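Local coordinates for esterase A (Caulobacter crescentus, PDB 5GKV), which is a penicillin-binding protein homologue of the beta-lactamase family and probably hydrolyses esters by way of an active-site serine, at residues L78-K83 and F338-W343; H170-G175 and I261-G266; A268-L273 and A359-K364. All coordinates share one frame; numbering follows the deposited sequence.

Overall arrangement
Interactions 1 and 3 set helix starts against the central antiparallel sheet of a beta-lactamase-type fold, whereas interaction 2 joins the start of helix 173-186 to the loop before strand 266-268. Interaction 1 lies at the heart of the chain. Its centre is about 9 Å from that of interaction 2, K83 NZ linking the two through P171 O, and about 10 Å from that of interaction 3, where L78 packs on A268 and L273. Interactions 2 and 3 are centred about 17 Å apart. Both segments of interaction 2 fall between 78-83 and 338-343; interactions 1 and 3 alternate (78-83, 268-273, 338-343, 359-364). The probable active site is thus built from distant parts of the chain.

Interaction 1 of 3, residues L78-K83 and F338-W343; sequences LFSTTK and FGHSGW
K83 and H340 meet between the two elements that frame the active site in beta-lactamase-type folds: the S-x-x-K sequence from S80 to K83, and the end of strand 338-341, where H340-S341-G342 probably takes the place of the K-T-G motif of relatives. By analogy, S80 is probably the nucleophile. The lysine comes in over one face of the imidazole, its CB 3.8 Å from the ring centroid and 13° off the normal, a CH-pi contact; CD sits farther along, near NE2. Beyond that the chain leads away from H340, toward P171 and Y169, whose OH bonds NZ.

The second aromatic contact is T-shaped. W343 turns an edge toward the face of F79, with 5.5 Å between the phenyl centroid and that of the indole's five-membered ring and the planes at 63°. At the root of the two side chains, F79 CB and W343 CB touch at 3.8 Å.

Polar contacts gather on S341 O. It takes H340 ND1 at 3.0 Å, in the carbonyl plane on a lone pair, and the acceptor lies almost in the imidazole plane, which fixes how the ring is turned. S80 OG also comes within 2.8 Å of S341 O, but S80 is modelled in two conformers, so this bond is doubtful.

G342 lets the backbones close up, its CA 4.1 Å from S80 CA. Next to it T81 OG1 lies 3.0 Å from G342 N at a poor angle; T81 OG1 is hydrogen-bonded to S346 OG instead.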
# COMPACT_ATOMS: atom_id res chain seq x y z
N LEU A 78 6.70 4.19 -1.79
CA LEU A 78 5.38 3.72 -2.17
C LEU A 78 4.25 4.36 -1.38
O LEU A 78 3.09 4.26 -1.78
CB LEU A 78 5.28 2.19 -2.00
CG LEU A 78 6.31 1.35 -2.76
CD1 LEU A 78 6.13 -0.16 -2.42
CD2 LEU A 78 6.22 1.61 -4.29
N PHE A 79 4.57 5.01 -0.26
CA PHE A 79 3.59 5.54 0.70
C PHE A 79 2.56 4.45 0.96
O PHE A 79 2.95 3.30 1.18
CB PHE A 79 3.06 6.88 0.18
CG PHE A 79 4.13 7.92 0.10
CD1 PHE A 79 4.58 8.54 1.26
CD2 PHE A 79 4.74 8.22 -1.11
CE1 PHE A 79 5.61 9.46 1.20
CE2 PHE A 79 5.76 9.14 -1.17
CZ PHE A 79 6.20 9.77 -0.02
N SER A 80 1.26 4.75 0.93
CA SER A 80 0.27 3.79 1.41
C SER A 80 0.08 2.60 0.48
O SER A 80 -0.61 1.66 0.86
CB SER A 80 -1.07 4.49 1.68
OG SER A 80 -1.40 5.42 0.66
N THR A 81 0.69 2.61 -0.71
CA THR A 81 0.68 1.36 -1.47
C THR A 81 1.35 0.25 -0.65
O THR A 81 0.98 -0.92 -0.76
CB THR A 81 1.36 1.55 -2.84
OG1 THR A 81 0.60 2.51 -3.58
CG2 THR A 81 1.39 0.22 -3.63
N THR A 82 2.27 0.63 0.24
CA THR A 82 2.87 -0.33 1.17
C THR A 82 1.84 -1.13 1.98
O THR A 82 2.09 -2.28 2.34
CB THR A 82 3.81 0.42 2.13
OG1 THR A 82 4.68 1.27 1.37
CG2 THR A 82 4.63 -0.54 2.98
N LYS A 83 0.67 -0.54 2.26
CA LYS A 83 -0.33 -1.23 3.07
C LYS A 83 -0.80 -2.54 2.45
O LYS A 83 -1.22 -3.45 3.18
CB LYS A 83 -1.54 -0.31 3.31
CG LYS A 83 -1.20 0.94 4.11
CD LYS A 83 -2.46 1.62 4.64
CE LYS A 83 -2.11 2.74 5.62
NZ LYS A 83 -1.44 3.90 4.93
N PHE A 338 -8.56 -6.12 -5.99
CA PHE A 338 -8.16 -5.52 -4.72
C PHE A 338 -6.70 -5.10 -4.78
O PHE A 338 -5.91 -5.61 -5.59
CB PHE A 338 -8.36 -6.50 -3.55
CG PHE A 338 -7.59 -7.78 -3.69
CD1 PHE A 338 -8.14 -8.86 -4.38
CD2 PHE A 338 -6.32 -7.92 -3.14
CE1 PHE A 338 -7.44 -10.03 -4.51
CE2 PHE A 338 -5.61 -9.10 -3.29
CZ PHE A 338 -6.18 -10.16 -3.96
N GLY A 339 -6.33 -4.22 -3.87
CA GLY A 339 -4.96 -3.72 -3.81
C GLY A 339 -4.87 -2.58 -2.83
O GLY A 339 -5.57 -2.55 -1.82
N HIS A 340 -3.99 -1.63 -3.14
CA HIS A 340 -3.95 -0.42 -2.34
C HIS A 340 -3.24 0.65 -3.16
O HIS A 340 -2.44 0.35 -4.05
CB HIS A 340 -3.25 -0.66 -0.99
CG HIS A 340 -3.81 0.18 0.12
ND1 HIS A 340 -3.59 1.54 0.22
CD2 HIS A 340 -4.56 -0.16 1.20
CE1 HIS A 340 -4.22 2.00 1.29
NE2 HIS A 340 -4.81 0.99 1.90
N SER A 341 -3.58 1.90 -2.86
CA SER A 341 -2.99 3.03 -3.53
C SER A 341 -2.19 3.86 -2.54
O SER A 341 -2.33 3.72 -1.33
CB SER A 341 -4.07 3.90 -4.20
OG SER A 341 -4.84 3.11 -5.09
N GLY A 342 -1.35 4.73 -3.08
CA GLY A 342 -0.42 5.49 -2.27
C GLY A 342 -0.54 6.98 -2.53
O GLY A 342 -0.95 7.42 -3.61
N TRP A 343 -0.19 7.75 -1.50
CA TRP A 343 -0.10 9.21 -1.58
C TRP A 343 0.63 9.65 -2.85
O TRP A 343 1.79 9.29 -3.07
CB TRP A 343 0.64 9.72 -0.34
CG TRP A 343 0.84 11.21 -0.32
CD1 TRP A 343 1.93 11.90 -0.77
CD2 TRP A 343 -0.07 12.18 0.18
NE1 TRP A 343 1.74 13.26 -0.59
CE2 TRP A 343 0.52 13.45 -0.00
CE3 TRP A 343 -1.34 12.11 0.78
CZ2 TRP A 343 -0.10 14.63 0.38
CZ3 TRP A 343 -1.95 13.29 1.17
CH2 TRP A 343 -1.34 14.53 0.96

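Interaction 2 of 3, residues H170-G175 and I261-G266; sequences HPVTYG and IPSANG
V172 O is gripped twice: by S263 OG at 2.7 Å across the contact, and by G175 N at 3.1 Å within its own turn. The bonds join the first turn of helix 173-186 to the loop that leads into strand 266-268, in the helical part of a beta-lactamase-type fold, next to the S-x-x-K lysine, K83. Y169-H170-P171, at the start of this turn, probably stands where relatives carry the Y-x-N motif. The serine hydroxyl comes in bent, at a C=O...O angle of 118° and tilted 19° from the carbonyl plane. A chi1 of 47°, which sets OG between the backbone N and the carbonyl carbon of S263, carries the hydroxyl across to V172.

S263 presses on the turn with its carbon as well. CB lies 3.3 Å from G175 N and 3.4 Å from P171 O, and it faces the edge of the Y174 ring near the ring plane, 4.2 Å from CD1. With no side chain on G175, the loop can come this close: G175 CA and S263 CA are 4.0 Å apart. P262 completes the packing by setting its ring against the helix backbone, CD 3.7 Å from G175 O.

The loop is folded tightly on itself. I261 O accepts from both A264 N and N265 N, and the amide of N265 bends back so that OD1 receives I261 N from above its carbonyl plane, while ND2 binds the carbonyls of W256 and V259.

Both segments also converge on helix 82-95. Y174 OH hydrogen-bonds K83 O, and K83 NZ joins the two sides of the contact by bonding P171 O from one and S263 O from the other.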
# COMPACT_ATOMS: atom_id res chain seq x y z
N HIS A 170 -6.77 4.94 8.57
CA HIS A 170 -5.62 5.18 9.44
C HIS A 170 -4.38 5.35 8.56
O HIS A 170 -3.71 4.35 8.27
CB HIS A 170 -5.38 4.00 10.38
CG HIS A 170 -6.48 3.73 11.37
ND1 HIS A 170 -7.82 3.84 11.08
CD2 HIS A 170 -6.42 3.29 12.65
CE1 HIS A 170 -8.54 3.51 12.14
NE2 HIS A 170 -7.71 3.16 13.11
N PRO A 171 -4.01 6.56 8.13
CA PRO A 171 -2.94 6.66 7.12
C PRO A 171 -1.55 6.26 7.63
O PRO A 171 -0.76 5.72 6.86
CB PRO A 171 -2.98 8.13 6.68
CG PRO A 171 -3.59 8.85 7.83
CD PRO A 171 -4.58 7.88 8.45
N VAL A 172 -1.23 6.53 8.89
CA VAL A 172 0.07 6.19 9.46
C VAL A 172 -0.04 5.10 10.52
O VAL A 172 0.73 4.13 10.52
CB VAL A 172 0.76 7.45 10.03
CG1 VAL A 172 2.18 7.11 10.47
CG2 VAL A 172 0.74 8.59 9.00
N THR A 173 -1.01 5.23 11.43
CA THR A 173 -1.11 4.32 12.57
C THR A 173 -1.34 2.88 12.15
O THR A 173 -0.95 1.96 12.87
CB THR A 173 -2.24 4.78 13.50
OG1 THR A 173 -3.46 4.87 12.75
CG2 THR A 173 -1.90 6.16 14.08
N TYR A 174 -1.98 2.65 10.99
CA TYR A 174 -2.23 1.29 10.51
C TYR A 174 -0.95 0.47 10.46
O TYR A 174 -0.98 -0.73 10.74
CB TYR A 174 -2.88 1.33 9.13
CG TYR A 174 -2.87 0.05 8.29
CD1 TYR A 174 -1.75 -0.31 7.55
CD2 TYR A 174 -4.02 -0.73 8.15
CE1 TYR A 174 -1.74 -1.44 6.74
CE2 TYR A 174 -4.03 -1.87 7.34
CZ TYR A 174 -2.88 -2.20 6.62
OH TYR A 174 -2.84 -3.32 5.79
N GLY A 175 0.16 1.09 10.06
CA GLY A 175 1.39 0.33 9.91
C GLY A 175 1.92 -0.17 11.23
O GLY A 175 2.54 -1.24 11.30
N ILE A 261 8.12 1.57 8.35
CA ILE A 261 6.79 2.16 8.53
C ILE A 261 5.88 1.43 7.55
O ILE A 261 5.69 1.88 6.41
CB ILE A 261 6.82 3.68 8.32
CG1 ILE A 261 7.88 4.32 9.24
CG2 ILE A 261 5.43 4.28 8.57
CD1 ILE A 261 8.05 5.83 9.08
N PRO A 262 5.31 0.28 7.93
CA PRO A 262 4.56 -0.54 6.96
C PRO A 262 3.28 0.11 6.44
O PRO A 262 2.62 -0.47 5.57
CB PRO A 262 4.25 -1.82 7.77
CG PRO A 262 5.33 -1.88 8.83
CD PRO A 262 5.51 -0.43 9.21
N SER A 263 2.91 1.29 6.92
CA SER A 263 1.82 2.04 6.31
C SER A 263 2.29 3.00 5.22
O SER A 263 1.44 3.54 4.51
CB SER A 263 1.06 2.84 7.38
OG SER A 263 1.97 3.53 8.23
N ALA A 264 3.61 3.23 5.07
CA ALA A 264 4.04 4.40 4.29
C ALA A 264 5.45 4.39 3.69
O ALA A 264 5.71 5.22 2.82
CB ALA A 264 3.92 5.66 5.16
N ASN A 265 6.39 3.56 4.15
CA ASN A 265 7.77 3.78 3.70
C ASN A 265 8.36 2.57 2.98
O ASN A 265 9.59 2.44 2.91
CB ASN A 265 8.67 4.20 4.87
CG ASN A 265 9.18 3.03 5.68
OD1 ASN A 265 8.50 2.01 5.83
ND2 ASN A 265 10.39 3.18 6.23
N GLY A 266 7.53 1.71 2.41
CA GLY A 266 8.06 0.73 1.47
C GLY A 266 8.69 1.41 0.27
O GLY A 266 8.31 2.53 -0.12

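Interaction 3 of 3, residues A268-L273 and A359-K364; sequences ATAPAL and AYVMNK
L273 CB and A359 CB meet at 3.6 Å, where the start of helix 270-281 lies on strand 356-362. One turn earlier in the helix, A270 presents its CB to V361 CG2 at 3.9 Å; V361 CG2 also sits 3.7 Å from A270 CA, so it rests on the helix backbone as much as on the side chain. V361 reaches there because CG2 stands anti to its own carbonyl carbon, while CG1, anti to the backbone N with chi1 at 177°, turns toward A268 O. L273 extends CD1 to V361 CG2, 3.9 Å away, the two side chains crossing at about a right angle.

Strand alternation explains which residues take part. A359 and V361 point toward helix 270-281, whereas Y360 points away and packs on helix 373-384. The central antiparallel sheet is thus layered between helices, as in other members of the beta-lactamase family, and strand 356-362 runs inside it between 42-49 and 347-351.

Methyl-to-carbonyl contacts fill in between the apolar ones. A359 CB lies 3.5 Å from A270 O, and A270 CB answers at 3.7 Å from A359 O.

Between the segments the contact is apolar; at the helix start T269 is the N-cap, and its OG1 accepts from A272 N in a weak bond of 3.3 Å, at an N-H...O angle of 159°. The side chains of T269, A270 and P271 also pack on R44 of strand 42-49.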
# COMPACT_ATOMS: atom_id res chain seq x y z
N ALA A 268 10.01 0.23 -3.80
CA ALA A 268 9.93 -0.87 -4.75
C ALA A 268 9.99 -0.34 -6.17
O ALA A 268 9.87 0.87 -6.41
CB ALA A 268 8.64 -1.68 -4.57
N THR A 269 10.13 -1.27 -7.11
CA THR A 269 9.86 -1.01 -8.52
C THR A 269 8.47 -1.52 -8.87
O THR A 269 7.88 -2.34 -8.15
CB THR A 269 10.87 -1.71 -9.43
OG1 THR A 269 10.68 -3.13 -9.33
CG2 THR A 269 12.31 -1.33 -9.07
N ALA A 270 7.94 -1.02 -9.99
CA ALA A 270 6.61 -1.45 -10.41
C ALA A 270 6.55 -2.95 -10.69
O ALA A 270 5.61 -3.61 -10.20
CB ALA A 270 6.17 -0.61 -11.62
N PRO A 271 7.50 -3.56 -11.41
CA PRO A 271 7.41 -5.02 -11.62
C PRO A 271 7.46 -5.83 -10.33
O PRO A 271 6.84 -6.89 -10.24
CB PRO A 271 8.61 -5.34 -12.52
CG PRO A 271 8.98 -4.05 -13.14
CD PRO A 271 8.65 -2.99 -12.14
N ALA A 272 8.23 -5.39 -9.33
CA ALA A 272 8.25 -6.11 -8.07
C ALA A 272 6.85 -6.21 -7.48
O ALA A 272 6.42 -7.30 -7.05
CB ALA A 272 9.21 -5.44 -7.09
N LEU A 273 6.10 -5.10 -7.49
CA LEU A 273 4.74 -5.13 -6.96
C LEU A 273 3.81 -5.94 -7.85
O LEU A 273 2.93 -6.67 -7.36
CB LEU A 273 4.20 -3.70 -6.78
CG LEU A 273 4.92 -2.89 -5.70
CD1 LEU A 273 4.57 -1.42 -5.84
CD2 LEU A 273 4.56 -3.42 -4.30
N ALA A 359 1.02 -2.68 -11.32
CA ALA A 359 1.41 -1.62 -10.42
C ALA A 359 1.86 -0.41 -11.22
O ALA A 359 2.49 -0.55 -12.27
CB ALA A 359 2.54 -2.07 -9.48
N TYR A 360 1.52 0.77 -10.72
CA TYR A 360 1.99 2.04 -11.26
C TYR A 360 2.81 2.72 -10.17
O TYR A 360 2.31 2.93 -9.06
CB TYR A 360 0.80 2.90 -11.68
CG TYR A 360 1.13 4.34 -12.01
CD1 TYR A 360 1.72 4.68 -13.23
CD2 TYR A 360 0.82 5.36 -11.12
CE1 TYR A 360 2.02 6.01 -13.53
CE2 TYR A 360 1.10 6.66 -11.41
CZ TYR A 360 1.70 6.99 -12.61
OH TYR A 360 1.98 8.32 -12.89
N VAL A 361 4.06 3.06 -10.48
CA VAL A 361 4.96 3.65 -9.50
C VAL A 361 5.59 4.88 -10.13
O VAL A 361 6.21 4.79 -11.19
CB VAL A 361 6.04 2.65 -9.05
CG1 VAL A 361 7.01 3.32 -8.08
CG2 VAL A 361 5.37 1.40 -8.39
N MET A 362 5.42 6.04 -9.50
CA MET A 362 5.90 7.28 -10.10
C MET A 362 6.44 8.18 -9.01
O MET A 362 6.22 7.95 -7.82
CB MET A 362 4.78 7.99 -10.88
CG MET A 362 3.77 8.78 -10.00
SD MET A 362 2.93 7.89 -8.65
CE MET A 362 3.24 9.02 -7.29
N ASN A 363 7.14 9.25 -9.42
CA ASN A 363 7.69 10.15 -8.42
C ASN A 363 7.15 11.57 -8.48
O ASN A 363 7.41 12.35 -7.56
CB ASN A 363 9.24 10.18 -8.48
CG ASN A 363 9.78 10.62 -9.83
OD1 ASN A 363 9.05 10.75 -10.80
ND2 ASN A 363 11.10 10.81 -9.90
N LYS A 364 6.36 11.93 -9.49
CA LYS A 364 5.61 13.19 -9.46
C LYS A 364 4.28 12.95 -8.75
O LYS A 364 3.41 12.21 -9.24
CB LYS A 364 5.41 13.75 -10.86
CG LYS A 364 4.61 15.07 -10.86
CD LYS A 364 4.53 15.65 -12.27
CE LYS A 364 3.63 16.90 -12.32
NZ LYS A 364 4.20 18.01 -11.49